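Acyltransferase (Streptococcus pneumoniae, PDB 5UG1) catalyses the O-acetylation of peptidoglycan, the sequence being that of the C-terminal catalytic domain of O-acetyltransferase A (OatA). Local coordinates at residues M7-S12 against K39-I44; S12-A17 against V59-V64; T19-A24 against A28-Q33; D72-I77 against M87-P92. All coordinates share one frame; numbering follows the deposited sequence.

Contact 1 (M7-S12 against K39-I44); sequences MLIGDS and KTANEI. With 03S (methanesulfonic acid), chain B.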
loop_
_atom_site.group_PDB
_atom_site.type_symbol
_atom_site.label_atom_id
_atom_site.label_comp_id
_atom_site.label_asym_id
_atom_site.label_seq_id
_atom_site.Cartn_x
_atom_site.Cartn_y
_atom_site.Cartn_z
ATOM N N MET A 7 -7.577 0.629 8.405
ATOM C CA MET A 7 -7.680 -0.655 7.725
ATOM C C MET A 7 -6.711 -0.651 6.550
ATOM O O MET A 7 -6.714 0.283 5.737
ATOM C CB MET A 7 -9.111 -0.929 7.233
ATOM C CG MET A 7 -9.250 -2.262 6.507
ATOM S SD MET A 7 -10.925 -2.642 6.041
ATOM C CE MET A 7 -11.647 -3.181 7.593
ATOM N N LEU A 8 -5.873 -1.678 6.478
ATOM C CA LEU A 8 -5.016 -1.915 5.326
ATOM C C LEU A 8 -5.651 -3.007 4.469
ATOM O O LEU A 8 -6.024 -4.067 4.984
ATOM C CB LEU A 8 -3.611 -2.322 5.773
ATOM C CG LEU A 8 -2.557 -2.466 4.673
ATOM C CD1 LEU A 8 -1.204 -2.090 5.212
ATOM C CD2 LEU A 8 -2.530 -3.899 4.122
ATOM N N ILE A 9 -5.822 -2.726 3.181
ATOM C CA ILE A 9 -6.282 -3.702 2.196
ATOM C C ILE A 9 -5.105 -3.927 1.263
ATOM O O ILE A 9 -4.717 -3.012 0.524
ATOM C CB ILE A 9 -7.500 -3.204 1.410
ATOM C CG1 ILE A 9 -8.641 -2.782 2.336
ATOM C CG2 ILE A 9 -7.947 -4.253 0.368
ATOM C CD1 ILE A 9 -9.509 -1.681 1.715
ATOM N N GLY A 10 -4.549 -5.108 1.318
ATOM C CA GLY A 10 -3.278 -5.358 0.698
ATOM C C GLY A 10 -3.076 -6.686 0.023
ATOM O O GLY A 10 -3.884 -7.561 0.115
ATOM N N ASP A 11 -1.936 -6.783 -0.638
ATOM C CA ASP A 11 -1.525 -7.927 -1.426
ATOM C C ASP A 11 -0.574 -8.878 -0.685
ATOM O O ASP A 11 -0.396 -8.783 0.485
ATOM C CB ASP A 11 -0.967 -7.478 -2.780
ATOM C CG ASP A 11 0.290 -6.663 -2.661
ATOM O OD1 ASP A 11 0.844 -6.566 -1.608
ATOM O OD2 ASP A 11 0.733 -6.118 -3.637
ATOM N N SER A 12 0.013 -9.801 -1.409
ATOM C CA SER A 12 0.920 -10.759 -0.833
ATOM C C SER A 12 2.157 -10.150 -0.210
ATOM O O SER A 12 2.689 -10.703 0.676
ATOM C CB SER A 12 1.347 -11.768 -1.870
ATOM O OG SER A 12 2.249 -11.206 -2.743
ATOM N N LYS A 39 -7.496 -3.517 -8.446
ATOM C CA LYS A 39 -8.885 -3.695 -8.866
ATOM C C LYS A 39 -9.743 -4.274 -7.745
ATOM O O LYS A 39 -10.789 -3.714 -7.401
ATOM C CB LYS A 39 -8.937 -4.596 -10.096
ATOM C CG LYS A 39 -10.310 -4.730 -10.753
ATOM C CD LYS A 39 -10.270 -5.841 -11.807
ATOM C CE LYS A 39 -11.641 -6.109 -12.420
ATOM N NZ LYS A 39 -12.680 -6.373 -11.381
ATOM N N THR A 40 -9.323 -5.406 -7.166
ATOM C CA THR A 40 -10.154 -6.025 -6.136
ATOM C C THR A 40 -10.099 -5.237 -4.830
ATOM O O THR A 40 -11.074 -5.243 -4.071
ATOM C CB THR A 40 -9.757 -7.493 -5.897
ATOM O OG1 THR A 40 -8.418 -7.567 -5.409
ATOM C CG2 THR A 40 -9.862 -8.307 -7.176
ATOM N N ALA A 41 -8.984 -4.550 -4.562
ATOM C CA ALA A 41 -8.907 -3.676 -3.394
ATOM C C ALA A 41 -9.932 -2.549 -3.472
ATOM O O ALA A 41 -10.507 -2.147 -2.449
ATOM C CB ALA A 41 -7.495 -3.102 -3.269
ATOM N N ASN A 42 -10.139 -2.006 -4.676
ATOM C CA ASN A 42 -11.200 -1.027 -4.909
ATOM C C ASN A 42 -12.558 -1.593 -4.507
ATOM O O ASN A 42 -13.353 -0.927 -3.834
ATOM C CB ASN A 42 -11.198 -0.629 -6.393
ATOM C CG ASN A 42 -11.824 0.741 -6.650
ATOM O OD1 ASN A 42 -12.499 1.297 -5.785
ATOM N ND2 ASN A 42 -11.596 1.290 -7.852
ATOM N N GLU A 43 -12.842 -2.825 -4.932
ATOM C CA GLU A 43 -14.109 -3.471 -4.603
ATOM C C GLU A 43 -14.204 -3.766 -3.108
ATOM O O GLU A 43 -15.247 -3.520 -2.490
ATOM C CB GLU A 43 -14.258 -4.744 -5.434
ATOM C CG GLU A 43 -14.288 -4.495 -6.962
ATOM C CD GLU A 43 -13.885 -5.727 -7.761
ATOM O OE1 GLU A 43 -13.480 -6.732 -7.135
ATOM O OE2 GLU A 43 -13.961 -5.696 -9.010
ATOM N N ILE A 44 -13.118 -4.270 -2.511
ATOM C CA ILE A 44 -13.074 -4.513 -1.062
ATOM C C ILE A 44 -13.307 -3.221 -0.291
ATOM O O ILE A 44 -14.054 -3.199 0.702
ATOM C CB ILE A 44 -11.730 -5.160 -0.662
ATOM C CG1 ILE A 44 -11.608 -6.565 -1.261
ATOM C CG2 ILE A 44 -11.573 -5.220 0.867
ATOM C CD1 ILE A 44 -10.254 -7.216 -1.013
HETATM S S10 03S B . 2.012 -10.971 -4.226
HETATM O O11 03S B . 3.259 -10.325 -4.693
HETATM O O12 03S B . 0.882 -10.027 -4.372
HETATM C C13 03S B . 1.718 -12.331 -5.134
#
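Ile9, Ala41 and Ile44 make the whole of this contact, which seats helix 38-50 on strand 6-10, one strand of the parallel sheet in this atypical alpha/beta hydrolase fold. The dense part centres on a single methyl. Ile9 CG2 lies 3.8 Å from Ala41 CB and an equal 3.8 Å from Ile44 CG2, so it settles between two residues on neighbouring turns of the helix. CG1 stays beside the backbone N (chi1 -54°), which leaves CG2 anti to that N, on a CB that already aims at the helix. Ile44 curls round the same methyl: its CD1 is 4.0 Å from Ile9 CG2, and the two isoleucines run past each other in opposite senses. Val58 and Ile60 of strand 57-61 also touch Ile9, so its side chain is well enclosed.

Elsewhere on the same turns the character changes. On the exposed side of helix 38-50, Lys39 NZ forms a salt bridge of 2.8 Å with Glu43 OE2, approaching the syn side of the carboxylate and 23° out of its plane; this pair never meets the strand. At the other end of 7-12 the strand runs into a Gly-Asp-Ser sequence, as in GDSL-type hydrolases. Asp11 sits at the N-cap of helix 12-16, its OD1 making weak hydrogen bonds to the N atoms of Val13 and Ala14. Ser12 carries the methylsulfonyl adduct, consistent with its being the nucleophile of the catalytic triad, and its OG also hydrogen-bonds His145 NE2. Ser12 N donates to adduct O12 at 3.1 Å with a bent N-H...O angle of 141°, while Ser12 OG is bonded covalently to S10 at 1.5 Å.

Contact 2 (S12-A17 against V59-V64); sequences SVALRA and VIATGV. With 03S (methanesulfonic acid), chain B.
Ala14 and Ala61 meet methyl to methyl where helix 12-16 leans on the end of strand 57-61, with Ala14 CB 4.0 Å from Ala61 CB. Two small side chains allow a close approach here: the CA atoms of Ala14 and Ala61 are 6.4 Å apart.

Val13, one residue earlier in the helix, opens the second half of the contact. Its CB aims at segment 59-64 but stops short of it, and the branches do the work beyond that point. CG1 extends opposite the backbone N (chi1 -179°), which leaves CG2 beside that N and turned to the adduct on Ser12. At this tip, Val13 CG2 comes within 3.7 Å of adduct O11 and 4.4 Å of Val64 CG1, a looser touch than that of the alanines. Val64 CG1 is itself 3.8 Å from O11, so two valine methyls approach the same oxygen and give that wall of the methanesulfonic acid pocket an apolar lining. Val144 and His145, from a loop further along the chain, also belong to the pocket, and Val144 touches Val13.

Within the fold, this short helix lies over the C-terminal end of the parallel sheet. Tyr160 of helix 150-171 packs on both Ala14 and Ala61, Leu8 of strand 6-10 reaches Ala14, and Val90 of strand 86-90 touches Ala61.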
loop_
_atom_site.group_PDB
_atom_site.type_symbol
_atom_site.label_atom_id
_atom_site.label_comp_id
_atom_site.label_asym_id
_atom_site.label_seq_id
_atom_site.Cartn_x
_atom_site.Cartn_y
_atom_site.Cartn_z
ATOM N N SER A 12 0.013 -9.801 -1.409
ATOM C CA SER A 12 0.920 -10.759 -0.833
ATOM C C SER A 12 2.157 -10.150 -0.210
ATOM O O SER A 12 2.689 -10.703 0.676
ATOM C CB SER A 12 1.347 -11.768 -1.870
ATOM O OG SER A 12 2.249 -11.206 -2.743
ATOM N N VAL A 13 2.598 -9.012 -0.711
ATOM C CA VAL A 13 3.731 -8.343 -0.133
ATOM C C VAL A 13 3.388 -7.829 1.268
ATOM O O VAL A 13 4.114 -8.037 2.197
ATOM C CB VAL A 13 4.289 -7.249 -1.052
ATOM C CG1 VAL A 13 5.483 -6.580 -0.436
ATOM C CG2 VAL A 13 4.687 -7.845 -2.368
ATOM N N ALA A 14 2.253 -7.164 1.369
ATOM C CA ALA A 14 1.709 -6.775 2.643
ATOM C C ALA A 14 1.459 -7.994 3.543
ATOM O O ALA A 14 1.775 -7.962 4.710
ATOM C CB ALA A 14 0.464 -5.971 2.472
ATOM N N LEU A 15 0.945 -9.072 2.966
ATOM C CA LEU A 15 0.674 -10.258 3.767
ATOM C C LEU A 15 1.965 -10.832 4.335
ATOM O O LEU A 15 1.992 -11.339 5.465
ATOM C CB LEU A 15 -0.060 -11.297 2.928
ATOM C CG LEU A 15 -0.439 -12.556 3.710
ATOM C CD1 LEU A 15 -1.379 -12.222 4.858
ATOM C CD2 LEU A 15 -1.035 -13.638 2.804
ATOM N N ARG A 16 3.053 -10.736 3.568
ATOM C CA ARG A 16 4.349 -11.193 4.053
ATOM C C ARG A 16 4.816 -10.376 5.254
ATOM O O ARG A 16 5.509 -10.899 6.132
ATOM C CB ARG A 16 5.358 -11.125 2.904
ATOM C CG ARG A 16 6.667 -11.879 3.124
ATOM C CD ARG A 16 7.524 -11.791 1.857
ATOM N NE ARG A 16 8.844 -12.403 1.987
ATOM C CZ ARG A 16 9.071 -13.708 1.892
ATOM N NH1 ARG A 16 8.053 -14.533 1.677
ATOM N NH2 ARG A 16 10.307 -14.188 2.006
ATOM N N ALA A 17 4.434 -9.100 5.321
ATOM C CA ALA A 17 4.791 -8.227 6.431
ATOM C C ALA A 17 3.715 -8.177 7.512
ATOM O O ALA A 17 3.706 -7.237 8.315
ATOM C CB ALA A 17 5.080 -6.814 5.912
ATOM N N VAL A 59 -5.534 2.173 3.941
ATOM C CA VAL A 59 -4.230 1.919 3.346
ATOM C C VAL A 59 -4.412 0.916 2.217
ATOM O O VAL A 59 -4.861 -0.214 2.449
ATOM C CB VAL A 59 -3.213 1.411 4.378
ATOM C CG1 VAL A 59 -1.832 1.365 3.742
ATOM C CG2 VAL A 59 -3.214 2.320 5.621
ATOM N N ILE A 60 -4.056 1.327 1.001
ATOM C CA ILE A 60 -4.142 0.485 -0.188
ATOM C C ILE A 60 -2.723 0.018 -0.492
ATOM O O ILE A 60 -1.903 0.786 -1.010
ATOM C CB ILE A 60 -4.761 1.230 -1.381
ATOM C CG1 ILE A 60 -6.146 1.786 -1.034
ATOM C CG2 ILE A 60 -4.826 0.309 -2.629
ATOM C CD1 ILE A 60 -7.169 0.740 -0.486
ATOM N N ALA A 61 -2.417 -1.233 -0.157
ATOM C CA ALA A 61 -1.067 -1.778 -0.311
ATOM C C ALA A 61 -1.076 -2.833 -1.414
ATOM O O ALA A 61 -1.010 -4.043 -1.171
ATOM C CB ALA A 61 -0.564 -2.343 1.033
ATOM N N THR A 62 -1.165 -2.353 -2.654
ATOM C CA THR A 62 -1.289 -3.186 -3.841
ATOM C C THR A 62 -0.488 -2.547 -4.968
ATOM O O THR A 62 0.007 -1.423 -4.849
ATOM C CB THR A 62 -2.748 -3.318 -4.306
ATOM O OG1 THR A 62 -3.243 -2.017 -4.653
ATOM C CG2 THR A 62 -3.654 -3.951 -3.236
ATOM N N GLY A 63 -0.437 -3.202 -6.093
ATOM C CA GLY A 63 0.116 -2.593 -7.273
ATOM C C GLY A 63 1.068 -3.427 -8.081
ATOM O O GLY A 63 1.223 -3.213 -9.230
ATOM N N VAL A 64 1.686 -4.397 -7.456
ATOM C CA VAL A 64 2.606 -5.258 -8.134
ATOM C C VAL A 64 1.904 -6.379 -8.895
ATOM O O VAL A 64 2.381 -6.803 -9.868
ATOM C CB VAL A 64 3.698 -5.794 -7.186
ATOM C CG1 VAL A 64 3.208 -6.970 -6.390
ATOM C CG2 VAL A 64 4.980 -6.092 -7.907
HETATM S S10 03S B . 2.012 -10.971 -4.226
HETATM O O11 03S B . 3.259 -10.325 -4.693
HETATM O O12 03S B . 0.882 -10.027 -4.372
HETATM C C13 03S B . 1.718 -12.331 -5.134
#

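Contact 3 (T19-A24 against A28-Q33); sequences TALQTA and AQINAQ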
loop_
_atom_site.group_PDB
_atom_site.type_symbol
_atom_site.label_atom_id
_atom_site.label_comp_id
_atom_site.label_asym_id
_atom_site.label_seq_id
_atom_site.Cartn_x
_atom_site.Cartn_y
_atom_site.Cartn_z
ATOM N N THR A 19 2.948 -9.746 10.421
ATOM C CA THR A 19 3.300 -9.638 11.832
ATOM C C THR A 19 3.971 -8.306 12.139
ATOM O O THR A 19 3.722 -7.704 13.192
ATOM C CB THR A 19 4.211 -10.790 12.219
ATOM O OG1 THR A 19 3.629 -12.013 11.752
ATOM C CG2 THR A 19 4.384 -10.835 13.721
ATOM N N ALA A 20 4.831 -7.831 11.233
ATOM C CA ALA A 20 5.515 -6.564 11.474
ATOM C C ALA A 20 4.531 -5.404 11.412
ATOM O O ALA A 20 4.608 -4.472 12.218
ATOM C CB ALA A 20 6.652 -6.372 10.466
ATOM N N LEU A 21 3.582 -5.463 10.478
ATOM C CA LEU A 21 2.552 -4.434 10.388
ATOM C C LEU A 21 1.761 -4.339 11.683
ATOM O O LEU A 21 1.574 -3.246 12.226
ATOM C CB LEU A 21 1.621 -4.735 9.209
ATOM C CG LEU A 21 2.173 -4.359 7.836
ATOM C CD1 LEU A 21 1.279 -4.902 6.735
ATOM C CD2 LEU A 21 2.326 -2.843 7.728
ATOM N N GLN A 22 1.285 -5.487 12.185
ATOM C CA GLN A 22 0.496 -5.515 13.415
ATOM C C GLN A 22 1.310 -5.044 14.608
ATOM O O GLN A 22 0.779 -4.394 15.513
ATOM C CB GLN A 22 -0.027 -6.925 13.681
ATOM C CG GLN A 22 -1.266 -6.944 14.546
ATOM C CD GLN A 22 -2.442 -6.321 13.838
ATOM O OE1 GLN A 22 -3.058 -6.945 12.969
ATOM N NE2 GLN A 22 -2.747 -5.071 14.180
ATOM N N THR A 23 2.599 -5.378 14.631
ATOM C CA THR A 23 3.470 -4.944 15.721
ATOM C C THR A 23 3.706 -3.441 15.665
ATOM O O THR A 23 3.670 -2.762 16.696
ATOM C CB THR A 23 4.789 -5.719 15.657
ATOM O OG1 THR A 23 4.523 -7.098 15.928
ATOM C CG2 THR A 23 5.795 -5.200 16.679
ATOM N N ALA A 24 3.913 -2.897 14.463
ATOM C CA ALA A 24 4.177 -1.473 14.331
ATOM C C ALA A 24 2.908 -0.647 14.443
ATOM O O ALA A 24 2.969 0.520 14.838
ATOM C CB ALA A 24 4.871 -1.187 12.999
ATOM N N ALA A 28 -4.414 -1.759 14.304
ATOM C CA ALA A 28 -4.783 -1.623 12.906
ATOM C C ALA A 28 -5.415 -2.921 12.415
ATOM O O ALA A 28 -5.129 -4.010 12.918
ATOM C CB ALA A 28 -3.570 -1.266 12.050
ATOM N N GLN A 29 -6.312 -2.789 11.450
ATOM C CA GLN A 29 -6.989 -3.923 10.840
ATOM C C GLN A 29 -6.246 -4.250 9.553
ATOM O O GLN A 29 -6.359 -3.518 8.565
ATOM C CB GLN A 29 -8.455 -3.601 10.556
ATOM C CG GLN A 29 -9.299 -3.372 11.795
ATOM C CD GLN A 29 -10.725 -2.990 11.446
ATOM O OE1 GLN A 29 -11.137 -1.846 11.623
ATOM N NE2 GLN A 29 -11.482 -3.948 10.949
ATOM N N ILE A 30 -5.473 -5.329 9.570
ATOM C CA ILE A 30 -4.656 -5.717 8.429
ATOM C C ILE A 30 -5.468 -6.739 7.647
ATOM O O ILE A 30 -5.707 -7.852 8.127
ATOM C CB ILE A 30 -3.292 -6.278 8.862
ATOM C CG1 ILE A 30 -2.610 -5.359 9.885
ATOM C CG2 ILE A 30 -2.362 -6.454 7.661
ATOM C CD1 ILE A 30 -2.199 -4.012 9.331
ATOM N N ASN A 31 -5.934 -6.351 6.462
ATOM C CA ASN A 31 -6.712 -7.232 5.593
ATOM C C ASN A 31 -5.895 -7.410 4.314
ATOM O O ASN A 31 -6.067 -6.683 3.334
ATOM C CB ASN A 31 -8.119 -6.642 5.356
ATOM C CG ASN A 31 -8.921 -7.401 4.306
ATOM O OD1 ASN A 31 -8.593 -8.530 3.927
ATOM N ND2 ASN A 31 -9.993 -6.771 3.832
ATOM N N ALA A 32 -4.980 -8.378 4.329
ATOM C CA ALA A 32 -4.079 -8.612 3.206
ATOM C C ALA A 32 -4.190 -10.060 2.774
ATOM O O ALA A 32 -4.316 -10.954 3.616
ATOM C CB ALA A 32 -2.619 -8.278 3.565
ATOM N N GLN A 33 -4.210 -10.299 1.479
ATOM C CA GLN A 33 -4.339 -11.639 0.923
ATOM C C GLN A 33 -3.499 -11.815 -0.322
ATOM O O GLN A 33 -3.110 -10.872 -0.944
ATOM C CB GLN A 33 -5.789 -11.966 0.564
ATOM C CG GLN A 33 -6.813 -11.551 1.578
ATOM C CD GLN A 33 -8.193 -11.616 1.020
ATOM O OE1 GLN A 33 -8.723 -12.696 0.768
ATOM N NE2 GLN A 33 -8.788 -10.469 0.805
HETATM O O HOH W 1 -5.224 -7.009 11.866
#
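Gln22 swings its CG opposite the backbone N (chi1 -156°) and then folds at chi2 (67°), a bend that carries the amide off helix 18-24 to the start of strand 29-32. There Gln22 NE2 donates to Ala28 O at 2.9 Å. The bond is nearly straight, with an N-H...O angle of 169°, and the acceptor lies almost in the plane of the glutamine amide. The other amide corner rests on an apolar neighbour: Gln22 OE1 is 3.5 Å from Ile30 CG1 as the two side chains pass in opposite directions.

A water sits at this polar edge. It accepts from Ile30 N at 2.9 Å and donates to Ala28 O at 3.2 Å, giving Ala28 O a second partner; its approach to Gln22 OE1 is too short to be trusted in detail. Behind the amide the contact turns oily. Leu21 CB meets Ile30 CD1 at 3.9 Å, and Leu21 CD1 lies 4.1 Å from Ile30 CG2, with the two side chains crossing at a slant.

Helices 12-16 and 18-24 link strand 6-10 to its parallel neighbour 29-32, so this is the closing half of a beta-alpha-beta crossover at one border of the sheet. Leu8 of strand 6-10 also touches Leu21, while Ala161 and Ile164 of helix 150-171 cover Leu21 from the neighbouring helix.

Contact 4 (D72-I77 against M87-P92); sequences DDWDSI and MILVTP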
loop_
_atom_site.group_PDB
_atom_site.type_symbol
_atom_site.label_atom_id
_atom_site.label_comp_id
_atom_site.label_asym_id
_atom_site.label_seq_id
_atom_site.Cartn_x
_atom_site.Cartn_y
_atom_site.Cartn_z
ATOM N N ASP A 72 -5.963 3.483 -14.977
ATOM C CA ASP A 72 -7.383 3.424 -14.641
ATOM C C ASP A 72 -7.595 2.943 -13.209
ATOM O O ASP A 72 -8.455 3.468 -12.498
ATOM C CB ASP A 72 -8.133 2.526 -15.620
ATOM C CG ASP A 72 -8.292 3.163 -16.995
ATOM O OD1 ASP A 72 -7.969 4.360 -17.144
ATOM O OD2 ASP A 72 -8.747 2.472 -17.927
ATOM N N ASP A 73 -6.815 1.956 -12.764
ATOM C CA ASP A 73 -7.035 1.399 -11.428
ATOM C C ASP A 73 -6.784 2.437 -10.338
ATOM O O ASP A 73 -7.574 2.557 -9.394
ATOM C CB ASP A 73 -6.160 0.158 -11.209
ATOM C CG ASP A 73 -6.842 -1.139 -11.683
ATOM O OD1 ASP A 73 -8.087 -1.234 -11.592
ATOM O OD2 ASP A 73 -6.146 -2.064 -12.153
ATOM N N TRP A 74 -5.695 3.201 -10.441
ATOM C CA TRP A 74 -5.408 4.141 -9.368
ATOM C C TRP A 74 -6.270 5.381 -9.477
ATOM O O TRP A 74 -6.662 5.943 -8.449
ATOM C CB TRP A 74 -3.920 4.502 -9.352
ATOM C CG TRP A 74 -3.099 3.374 -8.856
ATOM C CD1 TRP A 74 -2.204 2.629 -9.569
ATOM C CD2 TRP A 74 -3.132 2.815 -7.532
ATOM N NE1 TRP A 74 -1.661 1.652 -8.758
ATOM C CE2 TRP A 74 -2.221 1.748 -7.508
ATOM C CE3 TRP A 74 -3.844 3.124 -6.369
ATOM C CZ2 TRP A 74 -2.001 0.986 -6.365
ATOM C CZ3 TRP A 74 -3.614 2.384 -5.238
ATOM C CH2 TRP A 74 -2.707 1.320 -5.240
ATOM N N ASP A 75 -6.574 5.819 -10.703
ATOM C CA ASP A 75 -7.603 6.837 -10.887
ATOM C C ASP A 75 -8.906 6.408 -10.226
ATOM O O ASP A 75 -9.539 7.185 -9.505
ATOM C CB ASP A 75 -7.847 7.089 -12.370
ATOM C CG ASP A 75 -6.801 7.965 -12.998
ATOM O OD1 ASP A 75 -5.946 8.516 -12.262
ATOM O OD2 ASP A 75 -6.852 8.103 -14.237
ATOM N N SER A 76 -9.310 5.159 -10.454
ATOM C CA SER A 76 -10.613 4.703 -9.988
ATOM C C SER A 76 -10.663 4.590 -8.468
ATOM O O SER A 76 -11.633 5.028 -7.839
ATOM C CB SER A 76 -10.962 3.362 -10.620
ATOM O OG SER A 76 -12.233 2.947 -10.167
ATOM N N ILE A 77 -9.652 3.968 -7.857
ATOM C CA ILE A 77 -9.736 3.761 -6.418
ATOM C C ILE A 77 -9.685 5.104 -5.702
ATOM O O ILE A 77 -10.403 5.330 -4.723
ATOM C CB ILE A 77 -8.646 2.781 -5.940
ATOM C CG1 ILE A 77 -9.046 2.155 -4.603
ATOM C CG2 ILE A 77 -7.285 3.452 -5.851
ATOM C CD1 ILE A 77 -8.212 0.967 -4.233
ATOM N N MET A 87 -6.630 8.454 2.720
ATOM C CA MET A 87 -6.176 7.279 1.997
ATOM C C MET A 87 -4.664 7.315 1.891
ATOM O O MET A 87 -4.085 8.359 1.594
ATOM C CB MET A 87 -6.806 7.228 0.605
ATOM C CG MET A 87 -6.512 6.007 -0.214
ATOM S SD MET A 87 -7.236 6.218 -1.864
ATOM C CE MET A 87 -8.010 4.624 -2.007
ATOM N N ILE A 88 -4.027 6.176 2.136
ATOM C CA ILE A 88 -2.584 6.033 1.977
ATOM C C ILE A 88 -2.313 5.035 0.856
ATOM O O ILE A 88 -2.874 3.935 0.853
ATOM C CB ILE A 88 -1.933 5.601 3.296
ATOM C CG1 ILE A 88 -2.047 6.750 4.286
ATOM C CG2 ILE A 88 -0.491 5.191 3.097
ATOM C CD1 ILE A 88 -1.522 6.405 5.578
ATOM N N LEU A 89 -1.465 5.422 -0.098
ATOM C CA LEU A 89 -1.121 4.569 -1.231
ATOM C C LEU A 89 0.289 4.019 -1.039
ATOM O O LEU A 89 1.245 4.795 -0.888
ATOM C CB LEU A 89 -1.227 5.347 -2.545
ATOM C CG LEU A 89 -2.533 6.115 -2.764
ATOM C CD1 LEU A 89 -2.453 6.963 -4.028
ATOM C CD2 LEU A 89 -3.734 5.173 -2.817
ATOM N N VAL A 90 0.426 2.690 -1.057
ATOM C CA VAL A 90 1.725 2.036 -0.920
ATOM C C VAL A 90 2.227 1.668 -2.317
ATOM O O VAL A 90 1.642 0.811 -2.995
ATOM C CB VAL A 90 1.646 0.806 -0.010
ATOM C CG1 VAL A 90 3.043 0.468 0.525
ATOM C CG2 VAL A 90 0.681 1.050 1.138
ATOM N N THR A 91 3.314 2.310 -2.754
ATOM C CA THR A 91 3.807 2.095 -4.105
ATOM C C THR A 91 4.364 0.679 -4.241
ATOM O O THR A 91 4.895 0.117 -3.278
ATOM C CB THR A 91 4.891 3.111 -4.472
ATOM O OG1 THR A 91 5.935 3.089 -3.488
ATOM C CG2 THR A 91 4.306 4.549 -4.611
ATOM N N PRO A 92 4.225 0.065 -5.415
ATOM C CA PRO A 92 4.707 -1.305 -5.596
ATOM C C PRO A 92 6.174 -1.327 -5.995
ATOM O O PRO A 92 6.720 -0.350 -6.507
ATOM C CB PRO A 92 3.818 -1.837 -6.729
ATOM C CG PRO A 92 3.509 -0.626 -7.529
ATOM C CD PRO A 92 3.481 0.546 -6.594
#
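Met87 is the first residue of the strand segment to touch the helix, and its partner is Ile77. The methionine runs out fully extended through chi1 and chi2, then turns at chi3 (-133°) to lay its terminal methyl at the end of the 72-77 segment. Met87 CE meets Ile77 CG1 at 3.7 Å and also rests 3.7 Å from Ile77 O, so it covers backbone as well as side chain.

Two residues on, Leu89 again points to the helix, as strand alternation requires, and meets Trp74. Leu89 CD2 is 3.7 Å from Trp74 CZ3 and 4.1 Å from Trp74 CE3, so the methyl touches the six-membered ring of the indole. Trp74 does not aim its CB straight at the strand; the length of the indole covers the distance. The CA atoms of Trp74 and Leu89 are 9.2 Å apart, and the gap is filled by these side chains without any hydrogen bond. At the end of the segment the chain leaves the strand: Thr91 OG1 hydrogen-bonds Asp126 OD1 and the N of Asn128, and Pro92 O accepts from Asn128 ND2.

The pairs run in reverse order, Met87 with Ile77 and Leu89 with Trp74, because helix 70-80 returns antiparallel to the strands in the beta-alpha-beta unit of strand 57-61, helix 70-80 and strand 86-90. Ile60 of strand 57-61 touches both Trp74 and Met87, Met112 of helix 102-118 packs on Trp74 and Leu89, and Ile122 of strand 122-125 borders Met87 and Leu89.

All four contacts rest a helix on the same parallel sheet. Contacts 1, 2 and 4 are buried; contact 3 lies at the border strand 29-32, is partly exposed, and is the one with a hydrogen bond and a water across it. The others rely on apolar packing: isoleucine and alanine in contact 1, alanines and valines in contact 2, an indole against leucine and a methionine against isoleucine in contact 4. Contacts 1 and 2 share Ser12, which carries the adduct, their strands joined through Ile9 N and Val59 O. Strand 57-61 also pairs with strand 86-90 of contact 4, whereas contacts 3 and 4 do not touch, their centres about 19 Å apart.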